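Long-range contacts in redox-sensing transcriptional repressor rex (Thermoanaerobacter ethanolicus, PDB 3WG9), which probably represses transcription as a DNA-binding homodimer that responds to changes in the cellular balance of NADH and NAD(+): residues Asn28-Ile33 / Tyr66-Leu71; Tyr85-Ile90 / Ile147-Leu152; Pro16-Tyr21 / Glu40-Thr45. All blocks are in the same frame, centred on the assembly; numbering follows the deposited sequence.

Contact 1. Residues Asn28-Ile33 / Tyr66-Leu71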
loop_
_atom_site.group_PDB
_atom_site.type_symbol
_atom_site.label_atom_id
_atom_site.label_comp_id
_atom_site.label_asym_id
_atom_site.label_seq_id
_atom_site.Cartn_x
_atom_site.Cartn_y
_atom_site.Cartn_z
ATOM N N ASN B 28 17.572 -15.913 3.592
ATOM C CA ASN B 28 17.689 -17.161 4.375
ATOM C C ASN B 28 18.502 -18.229 3.662
ATOM O O ASN B 28 18.479 -19.401 4.040
ATOM C CB ASN B 28 16.307 -17.746 4.691
ATOM C CG ASN B 28 15.426 -16.800 5.467
ATOM O OD1 ASN B 28 15.860 -15.738 5.873
ATOM N ND2 ASN B 28 14.179 -17.193 5.695
ATOM N N ASP B 29 19.185 -17.825 2.603
ATOM C CA ASP B 29 19.929 -18.745 1.759
ATOM C C ASP B 29 19.200 -20.016 1.346
ATOM O O ASP B 29 19.820 -21.074 1.229
ATOM C CB ASP B 29 21.285 -19.080 2.384
ATOM C CG ASP B 29 22.376 -18.123 1.930
ATOM O OD1 ASP B 29 22.704 -18.134 0.718
ATOM O OD2 ASP B 29 22.910 -17.372 2.781
ATOM N N VAL B 30 17.894 -19.917 1.106
ATOM C CA VAL B 30 17.152 -21.001 0.449
ATOM C C VAL B 30 17.544 -21.039 -1.032
ATOM O O VAL B 30 17.320 -20.065 -1.769
ATOM C CB VAL B 30 15.628 -20.794 0.576
ATOM C CG1 VAL B 30 14.845 -21.974 -0.050
ATOM C CG2 VAL B 30 15.245 -20.560 2.054
ATOM N N LYS B 31 18.109 -22.160 -1.469
ATOM C CA LYS B 31 18.664 -22.263 -2.812
ATOM C C LYS B 31 17.590 -22.382 -3.908
ATOM O O LYS B 31 17.743 -21.814 -4.995
ATOM C CB LYS B 31 19.660 -23.445 -2.927
ATOM C CG LYS B 31 21.139 -23.029 -2.803
ATOM C CD LYS B 31 21.324 -21.807 -1.900
ATOM C CE LYS B 31 22.737 -21.182 -2.004
ATOM N NZ LYS B 31 23.820 -21.891 -1.263
ATOM N N ARG B 32 16.544 -23.154 -3.637
ATOM C CA ARG B 32 15.584 -23.491 -4.670
ATOM C C ARG B 32 14.183 -23.384 -4.097
ATOM O O ARG B 32 13.993 -23.557 -2.898
ATOM C CB ARG B 32 15.802 -24.918 -5.166
ATOM C CG ARG B 32 16.892 -25.080 -6.219
ATOM C CD ARG B 32 16.714 -26.397 -7.004
ATOM N NE ARG B 32 15.805 -26.286 -8.156
ATOM C CZ ARG B 32 16.107 -25.626 -9.276
ATOM N NH1 ARG B 32 17.277 -25.000 -9.406
ATOM N NH2 ARG B 32 15.241 -25.594 -10.276
ATOM N N ILE B 33 13.195 -23.134 -4.949
ATOM C CA ILE B 33 11.819 -23.193 -4.486
ATOM C C ILE B 33 10.982 -23.858 -5.553
ATOM O O ILE B 33 11.111 -23.545 -6.729
ATOM C CB ILE B 33 11.236 -21.774 -4.123
ATOM C CG1 ILE B 33 9.787 -21.914 -3.643
ATOM C CG2 ILE B 33 11.349 -20.842 -5.294
ATOM C CD1 ILE B 33 9.282 -20.718 -2.858
ATOM N N TYR B 66 12.382 -23.438 -9.196
ATOM C CA TYR B 66 13.182 -22.291 -9.556
ATOM C C TYR B 66 14.414 -22.190 -8.672
ATOM O O TYR B 66 14.348 -22.422 -7.464
ATOM C CB TYR B 66 12.330 -21.019 -9.338
ATOM C CG TYR B 66 11.063 -20.974 -10.182
ATOM C CD1 TYR B 66 11.114 -20.567 -11.507
ATOM C CD2 TYR B 66 9.834 -21.383 -9.657
ATOM C CE1 TYR B 66 9.966 -20.524 -12.263
ATOM C CE2 TYR B 66 8.672 -21.306 -10.413
ATOM C CZ TYR B 66 8.767 -20.907 -11.719
ATOM O OH TYR B 66 7.650 -20.929 -12.523
ATOM N N ASN B 67 15.499 -21.730 -9.258
ATOM C CA ASN B 67 16.615 -21.229 -8.480
ATOM C C ASN B 67 16.236 -19.839 -7.929
ATOM O O ASN B 67 15.832 -18.940 -8.679
ATOM C CB ASN B 67 17.876 -21.129 -9.366
ATOM C CG ASN B 67 19.074 -20.632 -8.603
ATOM O OD1 ASN B 67 19.301 -19.434 -8.509
ATOM N ND2 ASN B 67 19.867 -21.559 -8.039
ATOM N N VAL B 68 16.326 -19.703 -6.615
ATOM C CA VAL B 68 15.909 -18.496 -5.922
ATOM C C VAL B 68 16.696 -17.296 -6.398
ATOM O O VAL B 68 16.110 -16.274 -6.763
ATOM C CB VAL B 68 16.068 -18.673 -4.408
ATOM C CG1 VAL B 68 15.970 -17.333 -3.683
ATOM C CG2 VAL B 68 15.058 -19.664 -3.883
ATOM N N GLU B 69 18.026 -17.397 -6.399
ATOM C CA GLU B 69 18.845 -16.230 -6.682
ATOM C C GLU B 69 18.619 -15.767 -8.116
ATOM O O GLU B 69 18.624 -14.567 -8.397
ATOM C CB GLU B 69 20.338 -16.508 -6.445
ATOM C CG GLU B 69 21.249 -15.278 -6.633
ATOM C CD GLU B 69 22.718 -15.631 -6.365
ATOM O OE1 GLU B 69 22.987 -16.255 -5.308
ATOM O OE2 GLU B 69 23.597 -15.366 -7.232
ATOM N N GLU B 70 18.458 -16.711 -9.041
ATOM C CA GLU B 70 18.325 -16.336 -10.453
ATOM C C GLU B 70 16.935 -15.756 -10.733
ATOM O O GLU B 70 16.794 -14.851 -11.557
ATOM C CB GLU B 70 18.558 -17.549 -11.368
ATOM C CG GLU B 70 19.991 -18.049 -11.283
ATOM C CD GLU B 70 20.358 -19.071 -12.367
ATOM O OE1 GLU B 70 19.498 -19.914 -12.710
ATOM O OE2 GLU B 70 21.517 -19.014 -12.864
ATOM N N LEU B 71 15.920 -16.327 -10.098
ATOM C CA LEU B 71 14.563 -15.816 -10.289
ATOM C C LEU B 71 14.527 -14.421 -9.676
ATOM O O LEU B 71 14.032 -13.452 -10.305
ATOM C CB LEU B 71 13.503 -16.760 -9.734
ATOM C CG LEU B 71 12.033 -16.303 -9.730
ATOM C CD1 LEU B 71 11.629 -15.731 -11.087
ATOM C CD2 LEU B 71 11.093 -17.363 -9.232
HETATM O O HOH W 1 19.473 -19.718 -4.993
HETATM O O HOH W 2 19.766 -24.682 -8.858
#

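Contact 2. Residues Tyr85-Ile90 / Ile147-Leu152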
loop_
_atom_site.group_PDB
_atom_site.type_symbol
_atom_site.label_atom_id
_atom_site.label_comp_id
_atom_site.label_asym_id
_atom_site.label_seq_id
_atom_site.Cartn_x
_atom_site.Cartn_y
_atom_site.Cartn_z
ATOM N N TYR B 85 16.252 6.250 -10.400
ATOM C CA TYR B 85 15.150 7.145 -10.731
ATOM C C TYR B 85 15.330 8.350 -9.791
ATOM O O TYR B 85 15.539 8.194 -8.583
ATOM C CB TYR B 85 13.775 6.461 -10.445
ATOM C CG TYR B 85 13.600 5.191 -11.237
ATOM C CD1 TYR B 85 13.168 5.230 -12.565
ATOM C CD2 TYR B 85 13.979 3.966 -10.693
ATOM C CE1 TYR B 85 13.108 4.055 -13.341
ATOM C CE2 TYR B 85 13.934 2.773 -11.457
ATOM C CZ TYR B 85 13.512 2.843 -12.787
ATOM O OH TYR B 85 13.450 1.683 -13.542
ATOM N N ASN B 86 15.263 9.536 -10.360
ATOM C CA ASN B 86 15.317 10.770 -9.561
ATOM C C ASN B 86 13.896 11.120 -9.100
ATOM O O ASN B 86 12.999 11.188 -9.929
ATOM C CB ASN B 86 15.861 11.879 -10.433
ATOM C CG ASN B 86 17.339 11.638 -10.827
ATOM O OD1 ASN B 86 18.040 10.874 -10.153
ATOM N ND2 ASN B 86 17.761 12.226 -11.945
ATOM N N THR B 87 13.738 11.322 -7.797
ATOM C CA THR B 87 12.475 11.615 -7.165
ATOM C C THR B 87 12.502 12.962 -6.470
ATOM O O THR B 87 13.558 13.456 -6.039
ATOM C CB THR B 87 12.119 10.507 -6.140
ATOM O OG1 THR B 87 13.029 10.569 -5.026
ATOM C CG2 THR B 87 12.197 9.123 -6.844
ATOM N N ILE B 88 11.333 13.542 -6.311
ATOM C CA ILE B 88 11.129 14.622 -5.392
ATOM C C ILE B 88 9.909 14.283 -4.587
ATOM O O ILE B 88 9.058 13.527 -5.035
ATOM C CB ILE B 88 10.884 15.970 -6.107
ATOM C CG1 ILE B 88 9.674 15.919 -7.057
ATOM C CG2 ILE B 88 12.125 16.374 -6.904
ATOM C CD1 ILE B 88 9.434 17.232 -7.851
ATOM N N ILE B 89 9.816 14.863 -3.399
ATOM C CA ILE B 89 8.602 14.723 -2.581
ATOM C C ILE B 89 8.010 16.083 -2.447
ATOM O O ILE B 89 8.746 17.059 -2.134
ATOM C CB ILE B 89 9.042 14.194 -1.180
ATOM C CG1 ILE B 89 9.471 12.742 -1.358
ATOM C CG2 ILE B 89 7.904 14.261 -0.146
ATOM C CD1 ILE B 89 10.004 12.066 -0.069
ATOM N N ILE B 90 6.690 16.164 -2.628
ATOM C CA ILE B 90 5.945 17.378 -2.401
ATOM C C ILE B 90 5.186 17.200 -1.058
ATOM O O ILE B 90 4.365 16.259 -0.891
ATOM C CB ILE B 90 4.903 17.673 -3.482
ATOM C CG1 ILE B 90 5.439 17.490 -4.920
ATOM C CG2 ILE B 90 4.286 19.100 -3.233
ATOM C CD1 ILE B 90 6.704 18.289 -5.158
ATOM N N ILE B 147 13.998 15.121 -13.132
ATOM C CA ILE B 147 13.163 14.347 -12.179
ATOM C C ILE B 147 12.185 13.432 -12.906
ATOM O O ILE B 147 11.411 13.884 -13.752
ATOM C CB ILE B 147 12.399 15.286 -11.248
ATOM C CG1 ILE B 147 13.375 16.241 -10.567
ATOM C CG2 ILE B 147 11.561 14.464 -10.201
ATOM C CD1 ILE B 147 14.450 15.535 -9.733
ATOM N N ASP B 148 12.165 12.175 -12.484
ATOM C CA ASP B 148 11.304 11.175 -13.047
ATOM C C ASP B 148 10.002 11.068 -12.263
ATOM O O ASP B 148 8.974 10.930 -12.890
ATOM C CB ASP B 148 12.022 9.827 -13.029
ATOM C CG ASP B 148 13.306 9.844 -13.896
ATOM O OD1 ASP B 148 13.188 10.247 -15.068
ATOM O OD2 ASP B 148 14.418 9.629 -13.350
ATOM N N ILE B 149 10.062 11.016 -10.926
ATOM C CA ILE B 149 8.890 10.616 -10.113
ATOM C C ILE B 149 8.576 11.747 -9.124
ATOM O O ILE B 149 9.499 12.241 -8.480
ATOM C CB ILE B 149 9.137 9.320 -9.331
ATOM C CG1 ILE B 149 9.481 8.139 -10.273
ATOM C CG2 ILE B 149 7.904 9.007 -8.418
ATOM C CD1 ILE B 149 10.030 6.873 -9.495
ATOM N N GLY B 150 7.353 12.278 -9.142
ATOM C CA GLY B 150 6.938 13.265 -8.103
ATOM C C GLY B 150 6.074 12.479 -7.095
ATOM O O GLY B 150 5.121 11.766 -7.448
ATOM N N ILE B 151 6.443 12.528 -5.828
ATOM C CA ILE B 151 5.662 11.820 -4.801
ATOM C C ILE B 151 4.829 12.837 -4.053
ATOM O O ILE B 151 5.402 13.847 -3.570
ATOM C CB ILE B 151 6.632 11.162 -3.830
ATOM C CG1 ILE B 151 7.585 10.259 -4.625
ATOM C CG2 ILE B 151 5.848 10.440 -2.637
ATOM C CD1 ILE B 151 8.747 9.640 -3.810
ATOM N N LEU B 152 3.505 12.632 -3.979
ATOM C CA LEU B 152 2.607 13.636 -3.448
ATOM C C LEU B 152 2.236 13.286 -2.023
ATOM O O LEU B 152 1.630 12.213 -1.791
ATOM C CB LEU B 152 1.312 13.815 -4.280
ATOM C CG LEU B 152 1.361 14.248 -5.746
ATOM C CD1 LEU B 152 -0.102 14.315 -6.268
ATOM C CD2 LEU B 152 2.045 15.612 -5.924
#

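Contact 3. Residues Pro16-Tyr21 / Glu40-Thr45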
loop_
_atom_site.group_PDB
_atom_site.type_symbol
_atom_site.label_atom_id
_atom_site.label_comp_id
_atom_site.label_asym_id
_atom_site.label_seq_id
_atom_site.Cartn_x
_atom_site.Cartn_y
_atom_site.Cartn_z
ATOM N N PRO B 16 5.978 -7.503 -8.029
ATOM C CA PRO B 16 6.675 -7.153 -6.780
ATOM C C PRO B 16 6.429 -8.136 -5.634
ATOM O O PRO B 16 7.309 -8.268 -4.793
ATOM C CB PRO B 16 6.173 -5.730 -6.445
ATOM C CG PRO B 16 5.611 -5.234 -7.825
ATOM C CD PRO B 16 5.014 -6.474 -8.426
ATOM N N ARG B 17 5.248 -8.737 -5.571
ATOM C CA ARG B 17 4.990 -9.778 -4.563
ATOM C C ARG B 17 5.946 -10.962 -4.787
ATOM O O ARG B 17 6.590 -11.441 -3.839
ATOM C CB ARG B 17 3.544 -10.251 -4.613
ATOM C CG ARG B 17 2.485 -9.133 -4.430
ATOM C CD ARG B 17 1.068 -9.752 -4.452
ATOM N NE ARG B 17 0.967 -10.803 -3.437
ATOM C CZ ARG B 17 0.385 -11.991 -3.633
ATOM N NH1 ARG B 17 -0.148 -12.300 -4.807
ATOM N NH2 ARG B 17 0.313 -12.857 -2.637
ATOM N N TYR B 18 6.169 -11.384 -6.047
ATOM C CA TYR B 18 7.153 -12.480 -6.210
ATOM C C TYR B 18 8.535 -12.038 -5.762
ATOM O O TYR B 18 9.250 -12.781 -5.060
ATOM C CB TYR B 18 7.231 -12.915 -7.666
ATOM C CG TYR B 18 5.911 -13.318 -8.289
ATOM C CD1 TYR B 18 4.912 -13.962 -7.561
ATOM C CD2 TYR B 18 5.702 -13.114 -9.639
ATOM C CE1 TYR B 18 3.718 -14.364 -8.163
ATOM C CE2 TYR B 18 4.542 -13.548 -10.254
ATOM C CZ TYR B 18 3.541 -14.153 -9.521
ATOM O OH TYR B 18 2.379 -14.496 -10.189
ATOM N N HIS B 19 8.931 -10.814 -6.137
ATOM C CA HIS B 19 10.288 -10.300 -5.843
ATOM C C HIS B 19 10.505 -10.255 -4.310
ATOM O O HIS B 19 11.542 -10.649 -3.765
ATOM C CB HIS B 19 10.354 -8.863 -6.420
ATOM C CG HIS B 19 11.690 -8.208 -6.303
ATOM N ND1 HIS B 19 12.010 -7.333 -5.279
ATOM C CD2 HIS B 19 12.792 -8.297 -7.083
ATOM C CE1 HIS B 19 13.249 -6.900 -5.444
ATOM N NE2 HIS B 19 13.748 -7.473 -6.530
ATOM N N ARG B 20 9.527 -9.745 -3.593
ATOM C CA ARG B 20 9.641 -9.591 -2.131
ATOM C C ARG B 20 9.739 -10.960 -1.400
ATOM O O ARG B 20 10.465 -11.122 -0.429
ATOM C CB ARG B 20 8.365 -8.850 -1.645
ATOM C CG ARG B 20 8.350 -8.445 -0.131
ATOM C CD ARG B 20 7.292 -7.341 0.185
ATOM N NE ARG B 20 6.011 -7.528 -0.483
ATOM C CZ ARG B 20 5.055 -8.374 -0.087
ATOM N NH1 ARG B 20 5.272 -9.144 0.967
ATOM N NH2 ARG B 20 3.884 -8.495 -0.742
ATOM N N TYR B 21 8.972 -11.939 -1.848
ATOM C CA TYR B 21 9.026 -13.267 -1.267
ATOM C C TYR B 21 10.371 -13.979 -1.549
ATOM O O TYR B 21 10.954 -14.529 -0.610
ATOM C CB TYR B 21 7.837 -14.137 -1.670
ATOM C CG TYR B 21 7.892 -15.519 -1.064
ATOM C CD1 TYR B 21 8.009 -15.680 0.320
ATOM C CD2 TYR B 21 7.840 -16.661 -1.856
ATOM C CE1 TYR B 21 8.088 -16.921 0.911
ATOM C CE2 TYR B 21 7.909 -17.939 -1.261
ATOM C CZ TYR B 21 8.029 -18.052 0.126
ATOM O OH TYR B 21 8.090 -19.277 0.758
ATOM N N GLU B 40 1.647 -21.872 -3.436
ATOM C CA GLU B 40 0.973 -21.895 -2.123
ATOM C C GLU B 40 1.229 -20.591 -1.364
ATOM O O GLU B 40 0.317 -20.003 -0.837
ATOM C CB GLU B 40 1.392 -23.105 -1.295
ATOM C CG GLU B 40 0.681 -24.355 -1.807
ATOM C CD GLU B 40 1.178 -25.672 -1.194
ATOM O OE1 GLU B 40 0.568 -26.720 -1.529
ATOM O OE2 GLU B 40 2.178 -25.681 -0.426
ATOM N N LYS B 41 2.459 -20.113 -1.389
ATOM C CA LYS B 41 2.805 -18.879 -0.701
ATOM C C LYS B 41 2.097 -17.653 -1.307
ATOM O O LYS B 41 1.567 -16.811 -0.588
ATOM C CB LYS B 41 4.310 -18.674 -0.698
ATOM C CG LYS B 41 4.691 -17.366 -0.016
ATOM C CD LYS B 41 4.743 -17.445 1.544
ATOM C CE LYS B 41 4.634 -15.996 2.110
ATOM N NZ LYS B 41 5.277 -15.805 3.447
ATOM N N MET B 42 2.046 -17.578 -2.636
ATOM C CA MET B 42 1.511 -16.412 -3.313
ATOM C C MET B 42 0.007 -16.378 -3.461
ATOM O O MET B 42 -0.551 -15.319 -3.750
ATOM C CB MET B 42 2.155 -16.315 -4.705
ATOM C CG MET B 42 3.658 -16.189 -4.591
ATOM S SD MET B 42 4.169 -14.585 -3.831
ATOM C CE MET B 42 3.028 -13.541 -4.662
ATOM N N GLY B 43 -0.653 -17.526 -3.329
ATOM C CA GLY B 43 -2.077 -17.551 -3.562
ATOM C C GLY B 43 -2.356 -17.373 -5.052
ATOM O O GLY B 43 -3.407 -16.857 -5.426
ATOM N N VAL B 44 -1.404 -17.779 -5.898
ATOM C CA VAL B 44 -1.527 -17.655 -7.361
ATOM C C VAL B 44 -1.233 -19.096 -7.922
ATOM O O VAL B 44 -0.291 -19.715 -7.488
ATOM C CB VAL B 44 -0.461 -16.623 -7.898
ATOM C CG1 VAL B 44 -0.537 -16.507 -9.378
ATOM C CG2 VAL B 44 -0.668 -15.189 -7.276
ATOM N N THR B 45 -2.019 -19.619 -8.859
ATOM C CA THR B 45 -1.719 -20.968 -9.371
ATOM C C THR B 45 -0.305 -21.080 -9.945
ATOM O O THR B 45 0.237 -20.100 -10.496
ATOM C CB THR B 45 -2.704 -21.378 -10.433
ATOM O OG1 THR B 45 -2.556 -20.521 -11.581
ATOM C CG2 THR B 45 -4.154 -21.375 -9.875
#

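Contact 1. Residues Asn28-Ile33 / Tyr66-Leu71
The guanidinium of R32 lies flat over the backbone of the partner strand, with Y66 C 3.8 Å from its plane and over its centre, and a water in its plane at one edge. That water accepts from N67 ND2 and, weakly, from R32 NH1, so the two polar side chains are joined by solvent, their planes 55° apart. A bend at chi3 (86°) folds the long chain back over the strand. At the edge of the Y66 ring, near its plane, is I33 O. The two-stranded antiparallel sheet of the winged-helix domain runs between these groups, R32 and N67 on one face, I33 and Y66 on the other. R32 faces N67 in a non-hydrogen-bonded pair; in the next, hydrogen-bonded pair, I33 N gives to Y66 O at 2.9 Å and Y66 N to I33 O at 2.8 Å. I33 and the ring of Y66, both buried, meet L38 of helix 35-42. Asparagine suits its place before helix 68-78 because N67 OD1 N-caps it, accepting from E70 N at 2.9 Å. V68 N, in the first turn, reaches K31 O at 3.0 Å, from above the carbonyl plane. The branched V68 packs against V30 O and I33, V68 CG2 lying 4.1 Å from I33 CG2.

Contact 2. Residues Tyr85-Ile90 / Ile147-Leu152
D148 and N86 hold the start of this strand pair together: N86 N gives a nearly straight bond (164°) to D148 OD2 at 3.1 Å, meeting the carboxylate on its anti side. In return N86 O accepts from two donors, D148 N at 2.9 Å and I149 N at 3.1 Å. The two strands, 85-90 and 149-152, are the central neighbours of a Rossmann fold, the first and fourth in a parallel sheet of order 3-2-1-4-5-6. Beyond N86 the bonding alternates as parallel strands require: I88 N to I149 O, I151 N to I88 O, and finally I90 N to I151 O at 2.8 Å, almost straight along the carbonyl.

Outside this backbone network lie beta-branched and aliphatic side chains, suited to extended strands whose two faces are both covered. T87, I149, I89 and I151 share one face. There T87 CG2 packs beside I149 CB at 3.9 Å, the two side chains pointing the same way, and L206 of the second subunit packs on I149. I88, I90 and L152 occupy the other face, under helices 138-144 and 159-168; G150 brings no side chain to it. I147 crosses I88 at about a right angle, I147 CD1 coming 3.8 Å from I88 CG2. Near the carboxyl ends, I90 and L152 both touch T162, a residue seen to bind NADH in this protein, though none is bound to this chain, and I90 also meets I154, another nucleotide-binding residue. I90 and L152 themselves lie side by side, with I90 CG1 4.0 Å from L152 CD2.

Contact 3. Residues Pro16-Tyr21 / Glu40-Thr45
Within the predicted helix-turn-helix region of the winged-helix domain, helix 9-27 packs against the end of helix 35-42 through R17, Y18 and Y21. R17 reaches the last turn of helix 35-42: R17 NH2 gives a bond of 2.8 Å to M42 O, which lies close to the guanidinium plane, and NH1 adds a weak one. An arginine suits a helix C-terminus, where carbonyls lack the next turn's amides and their dipole probably favours a positive charge. M42 CE sits over one guanidinium face, 3.2 Å from the plane, and touches Y18 CD1 at 3.5 Å. Bends at chi2 and chi3 (-67° and -42°) curl the methionine so that CE comes between R17 and Y18, with SD at the edge of the Y18 ring in a Met-aromatic contact. K41 lays its aliphatic chain across Y21: CG stands 3.4 Å from the ring centroid, only 9° off the normal, a CH-pi contact that uses the lysine's methylenes. G43, the first residue past the helix, has positive phi, which glycine adopts easily, and V44 CG1 then lies 3.6 Å from Y18 OH. That hydroxyl is bonded to D52, so the tyrosine, on helix 9-27, meets helices 46-54 and 68-78 as well as the end of helix 35-42.

From the N terminus, helix 9-27 supplies the first half of contact 3, and the chain passes through 28-33, the first half of contact 1, before helix 35-42 and the turn after it close contact 3. Contact 1 closes only at 66-71, after helix 46-54, so these two loops cross. They also touch, I33 CD1 lying 3.5 Å from Y21 CE2, and together tie the helices and small sheet of the DNA-binding domain. Helix 68-78 then leads to strand 85-90, which opens contact 2; its loop, closed at 147-152, follows in series and belongs to the nucleotide-binding domain. The centre of contact 2 lies about 33 Å from that of contact 1. Contacts 2 and 3 both meet the second subunit.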